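Side-chain contacts in arabinogalactan endo-1,4-beta-galactosidase (Ignisphaera aggregans, PDB 7OSK), which probably hydrolyses the beta-1,4-galactan chains of arabinogalactan from within, using a calcium-binding barrel domain of glycosyl hydrolase family 53: residues 167-172 / 214-219; 174-177 / 182-185; 236-241 / 277-282. One frame throughout, in Å; residues are numbered along the deposited sequence.

Interaction 1 (167-172 / 214-219); sequences NWTYNA and KAAISA
Thr169 and Ala219 bring together two neighbouring outer helices of the (beta/alpha)8 barrel: helix 158-178, which follows strand 130-135, and helix 206-223, which follows strand 185-188. Over the segments 167-172 and 214-219 the helix axes approach to 8.1 Å, and their N-to-C directions diverge by only 27°, with a negative crossing angle. Small residues permit this spacing. The methyl of Ala219 points at the opposite helix and meets the branch point of Thr169, CB to CB 3.6 Å, while also lying 3.7 Å from the backbone N of Tyr170. It therefore fits against the junction of two consecutive residues, touching both a side chain and the backbone between them. Thr169 has CG2 anti to its own backbone N (chi1, measured to OG1, -58°), which sends this methyl over the second helix, 3.7 Å from Ala219 CB and 3.8 Å from the carbonyl O of Ala216. The hydroxyl has a different task: OG1 hydrogen-bonds to Val165 O, one turn earlier in its own helix, and to Tyr137 OH, so the polar end of this buried residue is satisfied by atoms other than those of helix 206-223. Ala216 sits one turn before Ala219, its CB beside Thr169 OG1, and also packs on Tyr137 and on Ile188 of the barrel. Tyr170, partly exposed, adds its CB, 4.2 Å from Ala219 CB. Its ring extends past the interface, with the carbonyl O of Ala219 near the ring plane, at the edge by CD1. Further along, Thr169 reaches Val220 and Tyr170 reaches Val223. Neighbouring helices running nearly parallel, here brought together by alanine and threonine, form the outer layer of a TIM barrel.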
# COMPACT_ATOMS: atom_id res chain seq x y z
N ASN A 167 18.58 -13.48 -3.47
CA ASN A 167 19.73 -12.60 -3.64
C ASN A 167 19.33 -11.16 -3.91
O ASN A 167 20.03 -10.23 -3.50
CB ASN A 167 20.62 -13.11 -4.77
CG ASN A 167 21.92 -12.34 -4.87
OD1 ASN A 167 22.05 -11.42 -5.68
ND2 ASN A 167 22.89 -12.72 -4.05
N TRP A 168 18.22 -10.96 -4.61
CA TRP A 168 17.75 -9.62 -4.90
C TRP A 168 17.15 -8.97 -3.66
O TRP A 168 17.44 -7.81 -3.36
CB TRP A 168 16.71 -9.63 -6.03
CG TRP A 168 16.26 -8.25 -6.41
CD1 TRP A 168 16.86 -7.42 -7.31
CD2 TRP A 168 15.13 -7.54 -5.89
NE1 TRP A 168 16.17 -6.24 -7.39
CE2 TRP A 168 15.11 -6.28 -6.53
CE3 TRP A 168 14.14 -7.84 -4.96
CZ2 TRP A 168 14.13 -5.33 -6.26
CZ3 TRP A 168 13.17 -6.90 -4.69
CH2 TRP A 168 13.17 -5.66 -5.34
N THR A 169 16.33 -9.73 -2.93
CA THR A 169 15.72 -9.23 -1.71
C THR A 169 16.78 -8.90 -0.67
O THR A 169 16.68 -7.88 0.02
CB THR A 169 14.74 -10.26 -1.11
OG1 THR A 169 13.73 -10.58 -2.07
CG2 THR A 169 14.07 -9.71 0.15
N TYR A 170 17.77 -9.77 -0.55
CA TYR A 170 18.85 -9.56 0.41
C TYR A 170 19.58 -8.27 0.09
O TYR A 170 19.69 -7.38 0.94
CB TYR A 170 19.82 -10.74 0.39
CG TYR A 170 21.00 -10.57 1.32
CD1 TYR A 170 20.89 -10.85 2.67
CD2 TYR A 170 22.22 -10.11 0.84
CE1 TYR A 170 21.97 -10.69 3.53
CE2 TYR A 170 23.30 -9.95 1.68
CZ TYR A 170 23.17 -10.24 3.03
OH TYR A 170 24.24 -10.07 3.87
N ASN A 171 20.07 -8.16 -1.14
CA ASN A 171 20.80 -6.97 -1.58
C ASN A 171 19.90 -5.74 -1.58
O ASN A 171 20.37 -4.63 -1.31
CB ASN A 171 21.38 -7.20 -2.97
CG ASN A 171 22.60 -8.10 -2.96
OD1 ASN A 171 23.43 -8.02 -2.06
ND2 ASN A 171 22.71 -8.97 -3.97
N ALA A 172 18.62 -5.92 -1.88
CA ALA A 172 17.67 -4.82 -1.85
C ALA A 172 17.60 -4.22 -0.45
O ALA A 172 17.79 -3.02 -0.27
CB ALA A 172 16.29 -5.28 -2.30
N LYS A 214 8.92 -18.38 0.63
CA LYS A 214 9.88 -18.65 1.70
C LYS A 214 11.25 -18.06 1.40
O LYS A 214 11.93 -17.55 2.30
CB LYS A 214 10.00 -20.15 1.94
CG LYS A 214 8.85 -20.77 2.72
CD LYS A 214 9.07 -22.26 2.94
CE LYS A 214 7.99 -22.86 3.81
NZ LYS A 214 8.17 -24.33 3.98
N ALA A 215 11.67 -18.15 0.14
CA ALA A 215 12.98 -17.67 -0.28
C ALA A 215 13.16 -16.18 -0.01
O ALA A 215 14.21 -15.75 0.46
CB ALA A 215 13.19 -17.96 -1.75
N ALA A 216 12.13 -15.41 -0.32
CA ALA A 216 12.15 -13.98 -0.05
C ALA A 216 12.22 -13.72 1.45
O ALA A 216 12.99 -12.88 1.90
CB ALA A 216 10.92 -13.31 -0.64
N ILE A 217 11.42 -14.46 2.21
CA ILE A 217 11.39 -14.28 3.66
C ILE A 217 12.74 -14.62 4.28
O ILE A 217 13.21 -13.90 5.16
CB ILE A 217 10.29 -15.16 4.30
CG1 ILE A 217 8.91 -14.70 3.80
CG2 ILE A 217 10.34 -15.06 5.82
CD1 ILE A 217 7.78 -15.63 4.16
N SER A 218 13.38 -15.69 3.81
CA SER A 218 14.71 -16.04 4.31
C SER A 218 15.68 -14.89 4.10
O SER A 218 16.55 -14.65 4.93
CB SER A 218 15.23 -17.30 3.61
OG SER A 218 14.65 -18.47 4.16
N ALA A 219 15.51 -14.18 2.99
CA ALA A 219 16.38 -13.05 2.67
C ALA A 219 16.18 -11.91 3.67
O ALA A 219 17.14 -11.35 4.17
CB ALA A 219 16.13 -12.57 1.25

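Interaction 2 (174-177 / 182-185)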
# COMPACT_ATOMS: atom_id res chain seq x y z
N LYS A 174 19.65 -4.79 2.00
CA LYS A 174 21.00 -4.37 2.39
C LYS A 174 21.28 -2.97 1.85
O LYS A 174 22.03 -2.21 2.47
CB LYS A 174 22.05 -5.35 1.87
CG LYS A 174 22.56 -6.35 2.90
CD LYS A 174 23.33 -5.65 4.02
CE LYS A 174 23.86 -6.64 5.04
NZ LYS A 174 24.40 -5.95 6.24
N TYR A 175 20.69 -2.64 0.71
CA TYR A 175 20.83 -1.31 0.12
C TYR A 175 20.11 -0.27 0.98
O TYR A 175 20.66 0.80 1.26
CB TYR A 175 20.29 -1.30 -1.31
CG TYR A 175 20.28 0.06 -1.98
CD1 TYR A 175 19.19 0.91 -1.85
CD2 TYR A 175 21.35 0.48 -2.75
CE1 TYR A 175 19.17 2.15 -2.46
CE2 TYR A 175 21.34 1.72 -3.37
CZ TYR A 175 20.25 2.55 -3.22
OH TYR A 175 20.23 3.78 -3.83
N MET A 176 18.90 -0.59 1.41
CA MET A 176 18.09 0.34 2.19
C MET A 176 18.68 0.56 3.58
O MET A 176 18.61 1.66 4.13
CB MET A 176 16.65 -0.17 2.32
CG MET A 176 16.02 -0.57 1.00
SD MET A 176 14.23 -0.82 1.10
CE MET A 176 13.68 0.86 1.38
N ALA A 177 19.27 -0.49 4.14
CA ALA A 177 19.84 -0.42 5.49
C ALA A 177 21.00 0.58 5.55
O ALA A 177 21.20 1.24 6.58
CB ALA A 177 20.32 -1.79 5.93
N LEU A 182 16.04 1.16 6.29
CA LEU A 182 15.56 -0.19 6.56
C LEU A 182 14.09 -0.15 6.96
O LEU A 182 13.74 0.52 7.94
CB LEU A 182 16.38 -0.85 7.66
CG LEU A 182 16.09 -2.34 7.88
CD1 LEU A 182 16.64 -3.16 6.71
CD2 LEU A 182 16.68 -2.82 9.20
N PRO A 183 13.22 -0.86 6.22
CA PRO A 183 11.79 -0.83 6.56
C PRO A 183 11.45 -1.66 7.79
O PRO A 183 11.97 -2.76 7.96
CB PRO A 183 11.13 -1.41 5.32
CG PRO A 183 12.15 -2.30 4.72
CD PRO A 183 13.47 -1.65 5.01
N ASP A 184 10.57 -1.13 8.64
CA ASP A 184 10.11 -1.85 9.82
C ASP A 184 9.32 -3.08 9.40
O ASP A 184 9.34 -4.10 10.09
CB ASP A 184 9.25 -0.94 10.71
CG ASP A 184 9.93 0.37 11.03
OD1 ASP A 184 10.72 0.42 12.00
OD2 ASP A 184 9.67 1.36 10.31
N MET A 185 8.62 -2.96 8.28
CA MET A 185 7.80 -4.05 7.75
C MET A 185 8.04 -4.27 6.26
O MET A 185 8.21 -3.31 5.51
CB MET A 185 6.32 -3.77 7.99
CG MET A 185 5.93 -3.85 9.45
SD MET A 185 4.17 -3.68 9.77
CE MET A 185 4.14 -4.06 11.52
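Ala177 and Leu182 lie 4.4 Å apart, CA to CA, where the chain turns from helix 158-178 toward strand 185-188, and although Met176 O comes within 3.4 Å of Leu182 N, the angle is too poor for a hydrogen bond. The side chains meet as two apolar pairs. In one, Leu182 has CG anti to the backbone N (chi1 -172°), and its CD1 comes 4.0 Å from the methyl of Ala177, while its CB lies beside Ala177 CA. In the other, Met176 has CG beside the backbone N (chi1 -50°) and an extended second torsion, which carries SD to 4.1 Å from Pro183 CD; the bend at chi3 (68°) turns only the terminal CE, and the thioether chain crosses the pyrrolidine at about a right angle. This is the short alpha-to-beta connection of a beta-alpha-beta unit in the barrel: strand 130-135, helix 158-178, then strand 185-188. Met176 and Pro183 both rest on Ile133 of the preceding strand, and Met176 also touches Thr118 of helix 114-126, so it lies between the helices and the barrel wall. Just past the proline, Asp184 OD2 hydrogen-bonds to Val131 N, and Met185 begins pairing with strand 130-135 through backbone bonds to Val131 and Ile133.

Interaction 3 (236-241 / 277-282); sequences VKADFY and VRTLVQ
Tyr241, on the first turn of helix 238-250, faces Leu280 of helix 270-283. Tyr241 CB lies 4.3 Å from Leu280 CD1. Beyond CB the ring runs past the leucine, whose CD2 approaches it obliquely, so the two methyls of Leu280 are shared between the root and the ring of the tyrosine. The tyrosine side chain also packs on Ile260 of strand 257-261 and on Leu276, one turn before Leu280. At the tip, OH hydrogen-bonds to Gly235 O, in the turn just ahead of the helix, which ties the ring back to its own loop and satisfies the phenol in a buried place. Ala238, one turn before Tyr241, points its CB toward Thr279 and comes 4.4 Å from OG1, a loose contact; that hydroxyl is instead hydrogen-bonded to Asn275 O within its own helix. Lys237 occupies the N-cap position, and its NZ forms a salt bridge of 3.2 Å with Asp239 OD2. Tyr241, resting on Ile260, and Leu280, resting on Ile258, thus join two neighbouring outer helices over strand 257-261, as helices pack round the strands in a (beta/alpha)8 barrel.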
# COMPACT_ATOMS: atom_id res chain seq x y z
N VAL A 236 -12.38 -8.88 0.60
CA VAL A 236 -12.79 -9.23 1.95
C VAL A 236 -13.61 -10.52 1.95
O VAL A 236 -14.41 -10.77 2.85
CB VAL A 236 -13.61 -8.09 2.61
CG1 VAL A 236 -12.68 -6.98 3.08
CG2 VAL A 236 -14.65 -7.54 1.64
N LYS A 237 -13.41 -11.35 0.92
CA LYS A 237 -14.02 -12.67 0.88
C LYS A 237 -13.41 -13.54 1.98
O LYS A 237 -12.34 -14.12 1.80
CB LYS A 237 -13.83 -13.32 -0.50
CG LYS A 237 -15.12 -13.68 -1.22
CD LYS A 237 -15.01 -15.04 -1.90
CE LYS A 237 -16.23 -15.35 -2.75
NZ LYS A 237 -16.96 -16.56 -2.29
N ALA A 238 -14.10 -13.62 3.11
CA ALA A 238 -13.56 -14.29 4.29
C ALA A 238 -13.26 -15.77 4.05
O ALA A 238 -12.24 -16.28 4.49
CB ALA A 238 -14.53 -14.14 5.46
N ASP A 239 -14.15 -16.45 3.33
CA ASP A 239 -13.98 -17.88 3.08
C ASP A 239 -12.74 -18.16 2.25
O ASP A 239 -12.17 -19.25 2.32
CB ASP A 239 -15.22 -18.46 2.39
CG ASP A 239 -15.59 -17.71 1.13
OD1 ASP A 239 -15.38 -16.48 1.08
OD2 ASP A 239 -16.10 -18.35 0.18
N PHE A 240 -12.31 -17.17 1.46
CA PHE A 240 -11.09 -17.32 0.67
C PHE A 240 -9.85 -17.12 1.53
O PHE A 240 -8.87 -17.85 1.39
CB PHE A 240 -11.07 -16.33 -0.50
CG PHE A 240 -9.74 -16.23 -1.18
CD1 PHE A 240 -9.37 -17.15 -2.15
CD2 PHE A 240 -8.85 -15.23 -0.85
CE1 PHE A 240 -8.14 -17.07 -2.78
CE2 PHE A 240 -7.62 -15.14 -1.48
CZ PHE A 240 -7.26 -16.06 -2.44
N TYR A 241 -9.90 -16.13 2.42
CA TYR A 241 -8.80 -15.87 3.34
C TYR A 241 -8.50 -17.11 4.17
O TYR A 241 -7.34 -17.48 4.36
CB TYR A 241 -9.12 -14.69 4.25
CG TYR A 241 -8.82 -13.33 3.66
CD1 TYR A 241 -9.55 -12.84 2.58
CD2 TYR A 241 -7.81 -12.53 4.18
CE1 TYR A 241 -9.28 -11.59 2.04
CE2 TYR A 241 -7.53 -11.28 3.65
CZ TYR A 241 -8.27 -10.82 2.58
OH TYR A 241 -8.01 -9.58 2.04
N VAL A 277 -12.48 -9.21 9.55
CA VAL A 277 -11.58 -8.93 10.66
C VAL A 277 -11.80 -9.91 11.81
O VAL A 277 -10.86 -10.55 12.27
CB VAL A 277 -11.74 -7.48 11.17
CG1 VAL A 277 -10.89 -7.24 12.42
CG2 VAL A 277 -11.36 -6.49 10.08
N ARG A 278 -13.04 -10.03 12.27
CA ARG A 278 -13.35 -10.89 13.40
C ARG A 278 -13.06 -12.36 13.09
O ARG A 278 -12.81 -13.15 13.99
CB ARG A 278 -14.82 -10.72 13.83
CG ARG A 278 -15.83 -11.34 12.88
CD ARG A 278 -17.24 -11.19 13.41
NE ARG A 278 -17.78 -9.85 13.20
CZ ARG A 278 -17.73 -8.86 14.09
NH1 ARG A 278 -17.16 -9.04 15.28
NH2 ARG A 278 -18.25 -7.68 13.79
N THR A 279 -13.11 -12.71 11.81
CA THR A 279 -12.82 -14.08 11.39
C THR A 279 -11.32 -14.36 11.46
O THR A 279 -10.91 -15.49 11.68
CB THR A 279 -13.33 -14.34 9.95
OG1 THR A 279 -14.71 -13.97 9.85
CG2 THR A 279 -13.17 -15.81 9.58
N LEU A 280 -10.52 -13.32 11.26
CA LEU A 280 -9.07 -13.45 11.30
C LEU A 280 -8.52 -13.46 12.73
O LEU A 280 -7.55 -14.15 13.02
CB LEU A 280 -8.40 -12.32 10.50
CG LEU A 280 -8.01 -12.66 9.06
CD1 LEU A 280 -9.19 -13.19 8.27
CD2 LEU A 280 -7.41 -11.44 8.37
N VAL A 281 -9.15 -12.68 13.61
CA VAL A 281 -8.67 -12.58 14.99
C VAL A 281 -8.99 -13.84 15.79
O VAL A 281 -8.33 -14.13 16.78
CB VAL A 281 -9.27 -11.35 15.72
CG1 VAL A 281 -8.91 -10.07 14.99
CG2 VAL A 281 -10.77 -11.49 15.86
N GLN A 282 -10.02 -14.57 15.36
CA GLN A 282 -10.41 -15.79 16.06
C GLN A 282 -9.69 -17.01 15.50
O GLN A 282 -9.38 -17.94 16.25
CB GLN A 282 -11.93 -16.01 15.97
CG GLN A 282 -12.41 -17.22 16.77
CD GLN A 282 -13.89 -17.48 16.62
OE1 GLN A 282 -14.72 -16.80 17.22
NE2 GLN A 282 -14.23 -18.49 15.82

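In the fold
All three interactions belong to the family 53 barrel domain and lie in or just beneath its ring of outer helices, away from the calcium site. Interactions 1 and 2 share helix 158-178, and their centres are 12 Å apart. Interaction 2 is nested within the loop that interaction 1 closes: the helix is joined first to the loop leading into strand 185-188, then to the following helix 206-223. Interaction 3 comes later along the chain, between helices 238-250 and 270-283, with its centre about 28 Å from that of interaction 1 and 30 Å from that of interaction 2. Two of them join neighbouring helices and one joins a helix to its following loop, in the layer around eight parallel strands.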